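Putative short-chain dehydrogenase/reductase (Burkholderia xenovorans, PDB 5K9Z) probably works as an NAD- or NADP-dependent oxidoreductase of the short-chain dehydrogenase/reductase family, interconverting alcohol and carbonyl groups on a substrate not yet established. Local coordinates at residues A32-M35 against A36-A40; A78-E81 against A82-L85; L120-G123 against V124-I128; G127-H130 against A131-M135; T221-M224 against P225-A229. All blocks are in the same frame, centred on the assembly; numbering follows the deposited sequence. Where two conformers were deposited one is given.

Interaction 1 (A32-M35 against A36-A40); sequences ARLM and AQEGA
The last turns of helix 26-37 run from Ala32 into Ala36 and Gln37 with regular alpha-helical bonds: Ala36 N reaches Ala32 O at 3.0 Å and Gln37 N reaches Arg33 O at 2.9 Å. Glu38 N still bonds to Leu34 O at 2.8 Å, although Glu38 itself leaves helical backbone angles. A Schellman motif then ends the helix. Gly39, the C-prime residue at phi 97°, lets Ala40 N turn back to Met35 O at 2.9 Å, enclosing the i to i+3 bond from Gly39 N to Ala36 O (3.0 Å). The methyl of Ala40 comes down beside that same Met35 carbonyl, its CB 3.2 Å from Met35 O, and meets Met35 CB at 4.3 Å. Met35 otherwise runs extended away from the cap toward strands 41-46 and 91-94. With CG beside its own backbone N (chi1 -66°), Glu38 sets CG 3.2 Å from Leu34 O; the bend at chi2 then carries the carboxylate to a salt bridge with Arg12. The Arg33 guanidinium is engaged in a salt bridge with Glu58. Within the beta-alpha-beta unit of the Rossmann fold, the motif reverses the chain between helix 26-37 and strand 41-46. Ala40 N gives the Met35 carbonyl a partner at the helix terminus, and the Glu38-Arg12 salt bridge ties this end to the N-terminal segment, probably balancing the acid's charge.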
loop_
_atom_site.group_PDB
_atom_site.type_symbol
_atom_site.label_atom_id
_atom_site.label_comp_id
_atom_site.label_asym_id
_atom_site.label_seq_id
_atom_site.Cartn_x
_atom_site.Cartn_y
_atom_site.Cartn_z
ATOM N N ALA C 32 -17.400 -9.257 20.534
ATOM C CA ALA C 32 -17.915 -9.334 21.897
ATOM C C ALA C 32 -17.947 -10.777 22.386
ATOM O O ALA C 32 -17.514 -11.070 23.505
ATOM C CB ALA C 32 -19.310 -8.710 21.974
ATOM N N ARG C 33 -18.455 -11.694 21.557
ATOM C CA ARG C 33 -18.495 -13.102 21.942
ATOM C C ARG C 33 -17.094 -13.638 22.222
ATOM O O ARG C 33 -16.864 -14.298 23.240
ATOM C CB ARG C 33 -19.151 -13.950 20.849
ATOM C CG ARG C 33 -20.624 -13.737 20.682
ATOM C CD ARG C 33 -21.223 -14.730 19.687
ATOM N NE ARG C 33 -22.161 -14.045 18.801
ATOM C CZ ARG C 33 -23.480 -14.055 18.954
ATOM N NH1 ARG C 33 -24.253 -13.388 18.100
ATOM N NH2 ARG C 33 -24.026 -14.732 19.958
ATOM N N LEU C 34 -16.148 -13.396 21.313
ATOM C CA LEU C 34 -14.836 -14.012 21.478
ATOM C C LEU C 34 -14.099 -13.417 22.670
ATOM O O LEU C 34 -13.443 -14.143 23.424
ATOM C CB LEU C 34 -14.003 -13.875 20.206
ATOM C CG LEU C 34 -12.626 -14.561 20.283
ATOM C CD1 LEU C 34 -12.753 -16.034 20.632
ATOM C CD2 LEU C 34 -11.850 -14.388 18.983
ATOM N N MET C 35 -14.195 -12.105 22.860
ATOM C CA MET C 35 -13.524 -11.490 24.004
ATOM C C MET C 35 -14.106 -11.994 25.322
ATOM O O MET C 35 -13.363 -12.242 26.281
ATOM C CB MET C 35 -13.606 -9.972 23.911
ATOM C CG MET C 35 -12.724 -9.409 22.796
ATOM S SD MET C 35 -12.642 -7.604 22.848
ATOM C CE MET C 35 -11.268 -7.307 21.736
ATOM N N ALA C 36 -15.428 -12.180 25.378
ATOM C CA ALA C 36 -16.040 -12.785 26.559
ATOM C C ALA C 36 -15.532 -14.207 26.769
ATOM O O ALA C 36 -15.218 -14.605 27.895
ATOM C CB ALA C 36 -17.565 -12.771 26.428
ATOM N N GLN C 37 -15.463 -14.992 25.693
ATOM C CA GLN C 37 -14.915 -16.343 25.764
ATOM C C GLN C 37 -13.459 -16.344 26.219
ATOM O O GLN C 37 -13.019 -17.284 26.893
ATOM C CB GLN C 37 -15.064 -17.013 24.401
ATOM C CG GLN C 37 -14.590 -18.445 24.317
ATOM C CD GLN C 37 -14.708 -18.980 22.904
ATOM O OE1 GLN C 37 -15.669 -18.664 22.194
ATOM N NE2 GLN C 37 -13.725 -19.770 22.477
ATOM N N GLU C 38 -12.694 -15.314 25.856
ATOM C CA GLU C 38 -11.306 -15.195 26.295
ATOM C C GLU C 38 -11.193 -14.620 27.703
ATOM O O GLU C 38 -10.083 -14.295 28.136
ATOM C CB GLU C 38 -10.503 -14.340 25.304
ATOM C CG GLU C 38 -10.348 -14.971 23.908
ATOM C CD GLU C 38 -9.192 -15.976 23.795
ATOM O OE1 GLU C 38 -9.089 -16.629 22.735
ATOM O OE2 GLU C 38 -8.394 -16.117 24.748
ATOM N N GLY C 39 -12.314 -14.475 28.410
ATOM C CA GLY C 39 -12.309 -14.106 29.814
ATOM C C GLY C 39 -12.514 -12.638 30.123
ATOM O O GLY C 39 -12.335 -12.235 31.283
ATOM N N ALA C 40 -12.862 -11.823 29.137
ATOM C CA ALA C 40 -13.005 -10.391 29.350
ATOM C C ALA C 40 -14.409 -10.025 29.835
ATOM O O ALA C 40 -15.394 -10.706 29.525
ATOM C CB ALA C 40 -12.687 -9.638 28.061
#

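Interaction 2 (A78-E81 against A82-L85)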
loop_
_atom_site.group_PDB
_atom_site.type_symbol
_atom_site.label_atom_id
_atom_site.label_comp_id
_atom_site.label_asym_id
_atom_site.label_seq_id
_atom_site.Cartn_x
_atom_site.Cartn_y
_atom_site.Cartn_z
ATOM N N ALA C 78 -20.369 5.822 27.245
ATOM C CA ALA C 78 -20.114 4.381 27.233
ATOM C C ALA C 78 -18.797 4.044 27.938
ATOM O O ALA C 78 -18.716 3.055 28.680
ATOM C CB ALA C 78 -20.100 3.847 25.798
ATOM N N VAL C 79 -17.744 4.829 27.690
ATOM C CA VAL C 79 -16.492 4.659 28.433
ATOM C C VAL C 79 -16.735 4.808 29.931
ATOM O O VAL C 79 -16.270 3.992 30.739
ATOM C CB VAL C 79 -15.432 5.661 27.939
ATOM C CG1 VAL C 79 -14.231 5.696 28.902
ATOM C CG2 VAL C 79 -14.971 5.296 26.541
ATOM N N ASP C 80 -17.454 5.869 30.331
ATOM C CA ASP C 80 -17.738 6.069 31.751
ATOM C C ASP C 80 -18.508 4.890 32.334
ATOM O O ASP C 80 -18.284 4.502 33.486
ATOM C CB ASP C 80 -18.517 7.372 31.973
ATOM C CG ASP C 80 -17.646 8.614 31.833
ATOM O OD1 ASP C 80 -16.411 8.507 31.985
ATOM O OD2 ASP C 80 -18.203 9.700 31.573
ATOM N N GLU C 81 -19.441 4.327 31.562
ATOM C CA GLU C 81 -20.178 3.146 32.010
ATOM C C GLU C 81 -19.236 1.966 32.248
ATOM O O GLU C 81 -19.371 1.238 33.241
ATOM C CB GLU C 81 -21.228 2.775 30.956
ATOM C CG GLU C 81 -22.017 1.503 31.195
ATOM C CD GLU C 81 -23.165 1.668 32.172
ATOM O OE1 GLU C 81 -23.266 2.732 32.823
ATOM O OE2 GLU C 81 -23.997 0.737 32.252
ATOM N N ALA C 82 -18.292 1.739 31.335
ATOM C CA ALA C 82 -17.303 0.689 31.567
ATOM C C ALA C 82 -16.530 0.946 32.860
ATOM O O ALA C 82 -16.358 0.037 33.678
ATOM C CB ALA C 82 -16.360 0.574 30.366
ATOM N N LEU C 83 -16.117 2.195 33.091
ATOM C CA LEU C 83 -15.371 2.522 34.308
ATOM C C LEU C 83 -16.235 2.378 35.559
ATOM O O LEU C 83 -15.764 1.872 36.579
ATOM C CB LEU C 83 -14.813 3.941 34.217
ATOM C CG LEU C 83 -13.800 4.211 33.106
ATOM C CD1 LEU C 83 -13.448 5.688 33.102
ATOM C CD2 LEU C 83 -12.541 3.347 33.262
ATOM N N ARG C 84 -17.502 2.811 35.502
ATOM C CA ARG C 84 -18.381 2.690 36.666
ATOM C C ARG C 84 -18.609 1.234 37.047
ATOM O O ARG C 84 -18.591 0.885 38.233
ATOM C CB ARG C 84 -19.724 3.379 36.386
ATOM C CG ARG C 84 -20.688 3.365 37.575
ATOM C CD ARG C 84 -22.020 4.028 37.241
ATOM N NE ARG C 84 -22.738 3.337 36.179
ATOM C CZ ARG C 84 -23.469 2.243 36.357
ATOM N NH1 ARG C 84 -23.583 1.700 37.565
ATOM N NH2 ARG C 84 -24.089 1.695 35.323
ATOM N N LEU C 85 -18.819 0.373 36.054
ATOM C CA LEU C 85 -19.106 -1.040 36.284
ATOM C C LEU C 85 -17.867 -1.826 36.701
ATOM O O LEU C 85 -17.950 -2.708 37.559
ATOM C CB LEU C 85 -19.697 -1.659 35.015
ATOM C CG LEU C 85 -21.108 -1.260 34.590
ATOM C CD1 LEU C 85 -21.467 -1.868 33.238
ATOM C CD2 LEU C 85 -22.104 -1.727 35.639
#
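An i to i+3 salt bridge, Glu81 to Arg84, lies on the outer side of helix 72-86, one of the helices that flank the parallel sheet of the Rossmann fold. The two side chains run side by side in the same direction. Glu81 has CG opposite its backbone N (chi1 175°) and folds at chi2, while the arginine bends at chi3, and the two bends bring the groups together. Arg84 NH2 donates to Glu81 OE1 at 2.8 Å. The oxygen lies at the edge of the guanidinium and in its plane, whereas the donor stands above the carboxylate plane, the two planes being 57° apart. A second bond from Arg84 NE to the same OE1 is weak, at 3.5 Å. Leu85 flanks the acid on the next turn, its CD1 3.8 Å from Glu81 OE2. On another side of the helix Val79 CG1 touches Leu83 CD1 at 4.3 Å. Ala78 and Val79 also rest on Leu19 of strand 17-21, and Asp80 OD1 hydrogen-bonds to a glycerol probably from the crystallisation liquor. Four i to i+4 backbone bonds carry the turn, among them Arg84 N to Asp80 O at 2.7 Å. Charged outside and apolar toward the sheet, the segment is an amphipathic helix of an alpha/beta Rossmann domain.

Interaction 3 (L120-G123 against V124-I128)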
loop_
_atom_site.group_PDB
_atom_site.type_symbol
_atom_site.label_atom_id
_atom_site.label_comp_id
_atom_site.label_asym_id
_atom_site.label_seq_id
_atom_site.Cartn_x
_atom_site.Cartn_y
_atom_site.Cartn_z
ATOM N N LEU C 120 -18.127 6.784 10.532
ATOM C CA LEU C 120 -16.936 6.003 10.220
ATOM C C LEU C 120 -15.641 6.677 10.637
ATOM O O LEU C 120 -14.623 5.986 10.788
ATOM C CB LEU C 120 -16.894 5.666 8.724
ATOM C CG LEU C 120 -18.039 4.754 8.243
ATOM C CD1 LEU C 120 -17.941 4.415 6.749
ATOM C CD2 LEU C 120 -18.105 3.470 9.055
ATOM N N LEU C 121 -15.633 7.997 10.776
ATOM C CA LEU C 121 -14.425 8.727 11.148
ATOM C C LEU C 121 -14.592 9.463 12.471
ATOM O O LEU C 121 -13.796 9.237 13.392
ATOM C CB LEU C 121 -14.033 9.717 10.033
ATOM C CG LEU C 121 -12.878 10.674 10.359
ATOM C CD1 LEU C 121 -11.640 9.909 10.822
ATOM C CD2 LEU C 121 -12.548 11.546 9.147
ATOM N N ASP C 122 -15.608 10.332 12.601
ATOM C CA ASP C 122 -15.775 11.064 13.856
ATOM C C ASP C 122 -15.932 10.096 15.015
ATOM O O ASP C 122 -15.335 10.289 16.082
ATOM C CB ASP C 122 -16.999 11.985 13.791
ATOM C CG ASP C 122 -16.883 13.063 12.729
ATOM O OD1 ASP C 122 -15.769 13.352 12.254
ATOM O OD2 ASP C 122 -17.942 13.581 12.320
ATOM N N GLY C 123 -16.708 9.026 14.803
ATOM C CA GLY C 123 -16.914 8.037 15.852
ATOM C C GLY C 123 -15.619 7.392 16.317
ATOM O O GLY C 123 -15.463 7.055 17.497
ATOM N N VAL C 124 -14.685 7.185 15.395
ATOM C CA VAL C 124 -13.390 6.621 15.787
ATOM C C VAL C 124 -12.585 7.637 16.588
ATOM O O VAL C 124 -11.934 7.290 17.583
ATOM C CB VAL C 124 -12.622 6.143 14.548
ATOM C CG1 VAL C 124 -11.234 5.697 14.943
ATOM C CG2 VAL C 124 -13.390 5.034 13.869
ATOM N N PHE C 125 -12.585 8.900 16.145
ATOM C CA PHE C 125 -11.907 9.957 16.896
ATOM C C PHE C 125 -12.445 10.066 18.321
ATOM O O PHE C 125 -11.669 10.140 19.287
ATOM C CB PHE C 125 -12.035 11.293 16.164
ATOM C CG PHE C 125 -11.772 12.496 17.044
ATOM C CD1 PHE C 125 -10.537 12.685 17.647
ATOM C CD2 PHE C 125 -12.761 13.442 17.248
ATOM C CE1 PHE C 125 -10.306 13.798 18.455
ATOM C CE2 PHE C 125 -12.540 14.556 18.055
ATOM C CZ PHE C 125 -11.316 14.735 18.652
ATOM N N TYR C 126 -13.773 10.091 18.471
ATOM C CA TYR C 126 -14.352 10.191 19.812
ATOM C C TYR C 126 -13.957 8.990 20.657
ATOM O O TYR C 126 -13.620 9.134 21.837
ATOM C CB TYR C 126 -15.884 10.287 19.749
ATOM C CG TYR C 126 -16.458 11.424 18.929
ATOM C CD1 TYR C 126 -15.821 12.656 18.856
ATOM C CD2 TYR C 126 -17.634 11.251 18.199
ATOM C CE1 TYR C 126 -16.330 13.682 18.095
ATOM C CE2 TYR C 126 -18.173 12.293 17.436
ATOM C CZ TYR C 126 -17.511 13.495 17.384
ATOM O OH TYR C 126 -18.019 14.519 16.625
ATOM N N GLY C 127 -13.983 7.793 20.061
ATOM C CA GLY C 127 -13.604 6.600 20.798
ATOM C C GLY C 127 -12.143 6.605 21.216
ATOM O O GLY C 127 -11.805 6.219 22.334
ATOM N N ILE C 128 -11.248 7.020 20.320
ATOM C CA ILE C 128 -9.841 7.098 20.708
ATOM C C ILE C 128 -9.672 8.146 21.800
ATOM O O ILE C 128 -9.021 7.911 22.824
ATOM C CB ILE C 128 -8.953 7.404 19.489
ATOM C CG1 ILE C 128 -9.013 6.248 18.478
ATOM C CG2 ILE C 128 -7.473 7.651 19.930
ATOM C CD1 ILE C 128 -8.304 6.559 17.190
HETATM O O HOH W 1 -20.010 13.556 14.790
#
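Tyr126 lays one face of its ring over the Asp122 carbonyl, with Asp122 O 3.2 Å above the ring plane and shifted toward the rim. This is the close part of the contact. The same oxygen accepts Tyr126 N at 2.9 Å, and Asp122 CB lies 3.8 Å from Tyr126 CE2, so a single residue grips both the amide and the ring of the tyrosine. Chi1 of -57° swings the ring back along the preceding turn. Just before it, helix 110-138 widens into a pi-type turn. Leu120 O and Val124 N are 4.8 Å apart, and Val124 CG2 packs against that carbonyl at 3.5 Å instead. Leu121 O takes Phe125 N at 3.0 Å with an almost straight N-H, and Val124 N only weakly. Val124 faces inward, against strands 91-94 and 141-146. The outer side is looser: Phe125 is exposed, and no direct bond joins the polar ends of Asp122 and Tyr126. One water spans them, donating to Asp122 OD2 at 3.2 Å and lying 2.9 Å from Tyr126 OH. Tyr126 also touches Glu72 and Val75 of helix 72-86. The ring is thus held by the Asp122 carbonyl over one face and by Asp122 CB near CE2 and CZ, while its hydroxyl and the acid are linked only indirectly, through one water.

Interaction 4 (G127-H130 against A131-M135); sequences GIKH and AARAM
Gly127 and Ala131 open one turn of helix 110-138, the long helix that leads into strand 141-146 of the Rossmann fold. Gly127 O accepts Ala131 N at 2.9 Å, and Ala131 CB sits only 3.1 Å from the same oxygen. Ile128 repeats the pattern one residue on: its carbonyl holds Ala132 N, and Ala132 CB lies 3.1 Å from Ile128 O. These small methyls face the sheet, where Ile128, Ala131 and Ala132 all touch Ile143. Lys129 leaves the buried side. With CG opposite its backbone N (chi1 171°) and the chain fully extended, it runs alongside Arg133, and its CE comes 3.4 Å from Arg133 NH2, over a face of the guanidinium. Two like charges therefore approach, Lys129 NZ lying 4.0 Å from Arg133 NH2, but the amine has a salt bridge to Glu72 of helix 72-86, which probably offsets the cost. Glu72 OE2 also takes the hydrogen bond of His130 NE2, so one carboxylate oxygen joins both residues to the neighbouring helix, and His130 ND1 hydrogen-bonds to a glycerol, probably from the crystallisation liquor. The His130 and Arg133 side chains lie side by side, pointing the same way, with ring and guanidinium planes 67° apart. His130 CE1 comes over the guanidinium face that Lys129 CE also meets. The nearest approach of ring to guanidinium is His130 CE1 to Arg133 NH1, at 3.7 Å.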
loop_
_atom_site.group_PDB
_atom_site.type_symbol
_atom_site.label_atom_id
_atom_site.label_comp_id
_atom_site.label_asym_id
_atom_site.label_seq_id
_atom_site.Cartn_x
_atom_site.Cartn_y
_atom_site.Cartn_z
ATOM N N GLY C 127 -13.983 7.793 20.061
ATOM C CA GLY C 127 -13.604 6.600 20.798
ATOM C C GLY C 127 -12.143 6.605 21.216
ATOM O O GLY C 127 -11.805 6.219 22.334
ATOM N N ILE C 128 -11.248 7.020 20.320
ATOM C CA ILE C 128 -9.841 7.098 20.708
ATOM C C ILE C 128 -9.672 8.146 21.800
ATOM O O ILE C 128 -9.021 7.911 22.824
ATOM C CB ILE C 128 -8.953 7.404 19.489
ATOM C CG1 ILE C 128 -9.013 6.248 18.478
ATOM C CG2 ILE C 128 -7.473 7.651 19.930
ATOM C CD1 ILE C 128 -8.304 6.559 17.190
ATOM N N LYS C 129 -10.284 9.308 21.607
ATOM C CA LYS C 129 -10.143 10.385 22.585
ATOM C C LYS C 129 -10.557 9.924 23.980
ATOM O O LYS C 129 -9.784 10.034 24.936
ATOM C CB LYS C 129 -10.959 11.595 22.145
ATOM C CG LYS C 129 -11.047 12.705 23.199
ATOM C CD LYS C 129 -11.866 13.859 22.653
ATOM C CE LYS C 129 -12.177 14.898 23.742
ATOM N NZ LYS C 129 -13.027 15.988 23.183
ATOM N N HIS C 130 -11.768 9.384 24.116
ATOM C CA HIS C 130 -12.270 9.091 25.457
ATOM C C HIS C 130 -11.712 7.797 26.034
ATOM O O HIS C 130 -11.475 7.722 27.243
ATOM C CB HIS C 130 -13.792 9.134 25.454
ATOM C CG HIS C 130 -14.299 10.516 25.203
ATOM N ND1 HIS C 130 -14.362 11.471 26.199
ATOM C CD2 HIS C 130 -14.653 11.144 24.055
ATOM C CE1 HIS C 130 -14.778 12.614 25.687
ATOM N NE2 HIS C 130 -14.967 12.444 24.388
ATOM N N ALA C 131 -11.476 6.770 25.210
ATOM C CA ALA C 131 -10.783 5.592 25.733
ATOM C C ALA C 131 -9.385 5.955 26.234
ATOM O O ALA C 131 -8.953 5.499 27.302
ATOM C CB ALA C 131 -10.697 4.497 24.661
ATOM N N ALA C 132 -8.675 6.808 25.494
ATOM C CA ALA C 132 -7.327 7.185 25.891
ATOM C C ALA C 132 -7.328 7.956 27.206
ATOM O O ALA C 132 -6.414 7.792 28.020
ATOM C CB ALA C 132 -6.662 8.001 24.779
ATOM N N ARG C 133 -8.339 8.810 27.427
ATOM C CA ARG C 133 -8.461 9.511 28.700
ATOM C C ARG C 133 -8.483 8.533 29.865
ATOM O O ARG C 133 -7.859 8.775 30.902
ATOM C CB ARG C 133 -9.722 10.374 28.723
ATOM C CG ARG C 133 -9.633 11.666 27.955
ATOM C CD ARG C 133 -10.966 12.451 28.069
ATOM N NE ARG C 133 -10.858 13.761 27.441
ATOM C CZ ARG C 133 -11.772 14.725 27.543
ATOM N NH1 ARG C 133 -12.878 14.523 28.254
ATOM N NH2 ARG C 133 -11.573 15.891 26.934
ATOM N N ALA C 134 -9.223 7.435 29.730
ATOM C CA ALA C 134 -9.214 6.440 30.800
ATOM C C ALA C 134 -7.879 5.700 30.853
ATOM O O ALA C 134 -7.382 5.369 31.937
ATOM C CB ALA C 134 -10.384 5.468 30.618
ATOM N N MET C 135 -7.274 5.451 29.694
ATOM C CA MET C 135 -6.156 4.517 29.634
ATOM C C MET C 135 -4.838 5.157 30.037
ATOM O O MET C 135 -4.003 4.484 30.652
ATOM C CB MET C 135 -6.053 3.903 28.239
ATOM C CG MET C 135 -7.195 2.939 27.957
ATOM S SD MET C 135 -7.171 2.421 26.239
ATOM C CE MET C 135 -8.564 1.290 26.187
#

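Interaction 5 (T221-M224 against P225-A229); sequences TPLM and PQEIA
Met224 and Glu227 bind each other twice where the loop after helix 205-216 passes into helix 225-236, the Rossmann-fold helix that precedes strand 247-250. The hydrogen bonds come first. Met224 N donates to Glu227 OE2 at 2.9 Å, the amide nitrogen approaching from above the carboxylate plane, 48° out of it. In return Glu227 N donates to Met224 O at 3.0 Å, again well out of the carbonyl plane, so that backbone and side chain of the glutamate together fix the start of the helix relative to the loop. Glu227 reaches the amide because its CG lies beside its own backbone N (chi1 -64°) and the chain runs extended beyond it. A carboxylate at the first turn of a helix would probably interact favourably with the helix dipole. Van der Waals contacts form the second group. The Leu223 side chain crosses Glu227 obliquely, its CD1 3.7 Å from Glu227 OE1, and Leu223 CD2 meets Ile228 CD1 at 4.1 Å, the two side chains at about a right angle. Leu223 and Ile228 also touch Val250 of strand 247-250, which links the junction to the outermost strand of the sheet within this chain. Pro225 packs on Ala30 of helix 26-37, while Pro222 rests on helix 205-216. The third group gathers round Met224. Its side chain is bent at chi2 and chi3. Its CE curls back to lie 4.0 Å from Pro225 CD, and Met224 CB and Pro225 CD are tightly packed, 3.5 Å apart.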
loop_
_atom_site.group_PDB
_atom_site.type_symbol
_atom_site.label_atom_id
_atom_site.label_comp_id
_atom_site.label_asym_id
_atom_site.label_seq_id
_atom_site.Cartn_x
_atom_site.Cartn_y
_atom_site.Cartn_z
ATOM N N THR C 221 -12.340 -19.476 -0.149
ATOM C CA THR C 221 -13.206 -19.665 1.008
ATOM C C THR C 221 -13.636 -18.319 1.602
ATOM O O THR C 221 -12.896 -17.335 1.504
ATOM C CB THR C 221 -12.478 -20.487 2.074
ATOM O OG1 THR C 221 -11.228 -19.843 2.360
ATOM C CG2 THR C 221 -12.227 -21.918 1.563
ATOM N N PRO C 222 -14.801 -18.256 2.249
ATOM C CA PRO C 222 -15.333 -16.958 2.698
ATOM C C PRO C 222 -14.747 -16.483 4.027
ATOM O O PRO C 222 -14.567 -17.256 4.972
ATOM C CB PRO C 222 -16.838 -17.228 2.829
ATOM C CG PRO C 222 -16.918 -18.673 3.162
ATOM C CD PRO C 222 -15.779 -19.349 2.432
ATOM N N LEU C 223 -14.447 -15.186 4.086
ATOM C CA LEU C 223 -14.045 -14.553 5.339
ATOM C C LEU C 223 -15.239 -14.454 6.289
ATOM O O LEU C 223 -16.322 -14.008 5.895
ATOM C CB LEU C 223 -13.469 -13.173 5.063
ATOM C CG LEU C 223 -13.092 -12.339 6.287
ATOM C CD1 LEU C 223 -12.051 -13.060 7.124
ATOM C CD2 LEU C 223 -12.577 -10.984 5.843
ATOM N N MET C 224 -15.063 -14.918 7.526
ATOM C CA MET C 224 -16.175 -14.889 8.477
ATOM C C MET C 224 -15.895 -13.865 9.577
ATOM O O MET C 224 -14.735 -13.571 9.862
ATOM C CB MET C 224 -16.436 -16.271 9.104
ATOM C CG MET C 224 -16.791 -17.366 8.083
ATOM S SD MET C 224 -18.348 -17.031 7.210
ATOM C CE MET C 224 -19.549 -17.061 8.541
ATOM N N PRO C 225 -16.933 -13.278 10.190
ATOM C CA PRO C 225 -16.683 -12.265 11.234
ATOM C C PRO C 225 -15.841 -12.775 12.380
ATOM O O PRO C 225 -15.090 -11.996 12.976
ATOM C CB PRO C 225 -18.088 -11.885 11.700
ATOM C CG PRO C 225 -18.988 -12.277 10.584
ATOM C CD PRO C 225 -18.372 -13.499 9.967
ATOM N N GLN C 226 -15.942 -14.062 12.700
ATOM C CA GLN C 226 -15.168 -14.629 13.795
ATOM C C GLN C 226 -13.664 -14.458 13.575
ATOM O O GLN C 226 -12.896 -14.342 14.541
ATOM C CB GLN C 226 -15.547 -16.108 13.947
ATOM C CG GLN C 226 -16.986 -16.374 14.420
ATOM C CD GLN C 226 -18.090 -15.930 13.444
ATOM O OE1 GLN C 226 -17.981 -16.099 12.229
ATOM N NE2 GLN C 226 -19.164 -15.353 13.992
ATOM N N GLU C 227 -13.221 -14.439 12.315
ATOM C CA GLU C 227 -11.793 -14.291 12.030
ATOM C C GLU C 227 -11.305 -12.884 12.325
ATOM O O GLU C 227 -10.163 -12.701 12.769
ATOM C CB GLU C 227 -11.497 -14.662 10.577
ATOM C CG GLU C 227 -11.785 -16.100 10.297
ATOM C CD GLU C 227 -11.787 -16.399 8.819
ATOM O OE1 GLU C 227 -10.704 -16.349 8.203
ATOM O OE2 GLU C 227 -12.875 -16.664 8.281
ATOM N N ILE C 228 -12.144 -11.877 12.074
ATOM C CA ILE C 228 -11.785 -10.512 12.448
ATOM C C ILE C 228 -11.769 -10.371 13.962
ATOM O O ILE C 228 -10.857 -9.758 14.534
ATOM C CB ILE C 228 -12.750 -9.500 11.801
ATOM C CG1 ILE C 228 -12.814 -9.738 10.297
ATOM C CG2 ILE C 228 -12.315 -8.053 12.142
ATOM C CD1 ILE C 228 -11.458 -9.766 9.645
ATOM N N ALA C 229 -12.767 -10.961 14.636
ATOM C CA ALA C 229 -12.725 -11.034 16.089
ATOM C C ALA C 229 -11.394 -11.614 16.564
ATOM O O ALA C 229 -10.760 -11.071 17.473
ATOM C CB ALA C 229 -13.904 -11.865 16.601
#

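In the fold
From the N terminus, interaction 1 closes the turn between helix 26-37 and strand 41-46. Interaction 2 follows within helix 72-86, interactions 3 and 4 along helix 110-138, and interaction 5 at the entry to helix 225-236. All are local, and they run in series without nesting or crossing, except that interactions 3 and 4 overlap at Gly127 and Ile128. Interactions 2 and 4 touch where Val79 and Leu83 pack on His130, Ala131 and Ala134, joining two helices. Interactions 1 and 5 meet through Leu34 and Ala229, joining helices 26-37 and 225-236. Interactions 4 and 5 lie on opposite sides of the chain's centre, their centres about 28 Å apart.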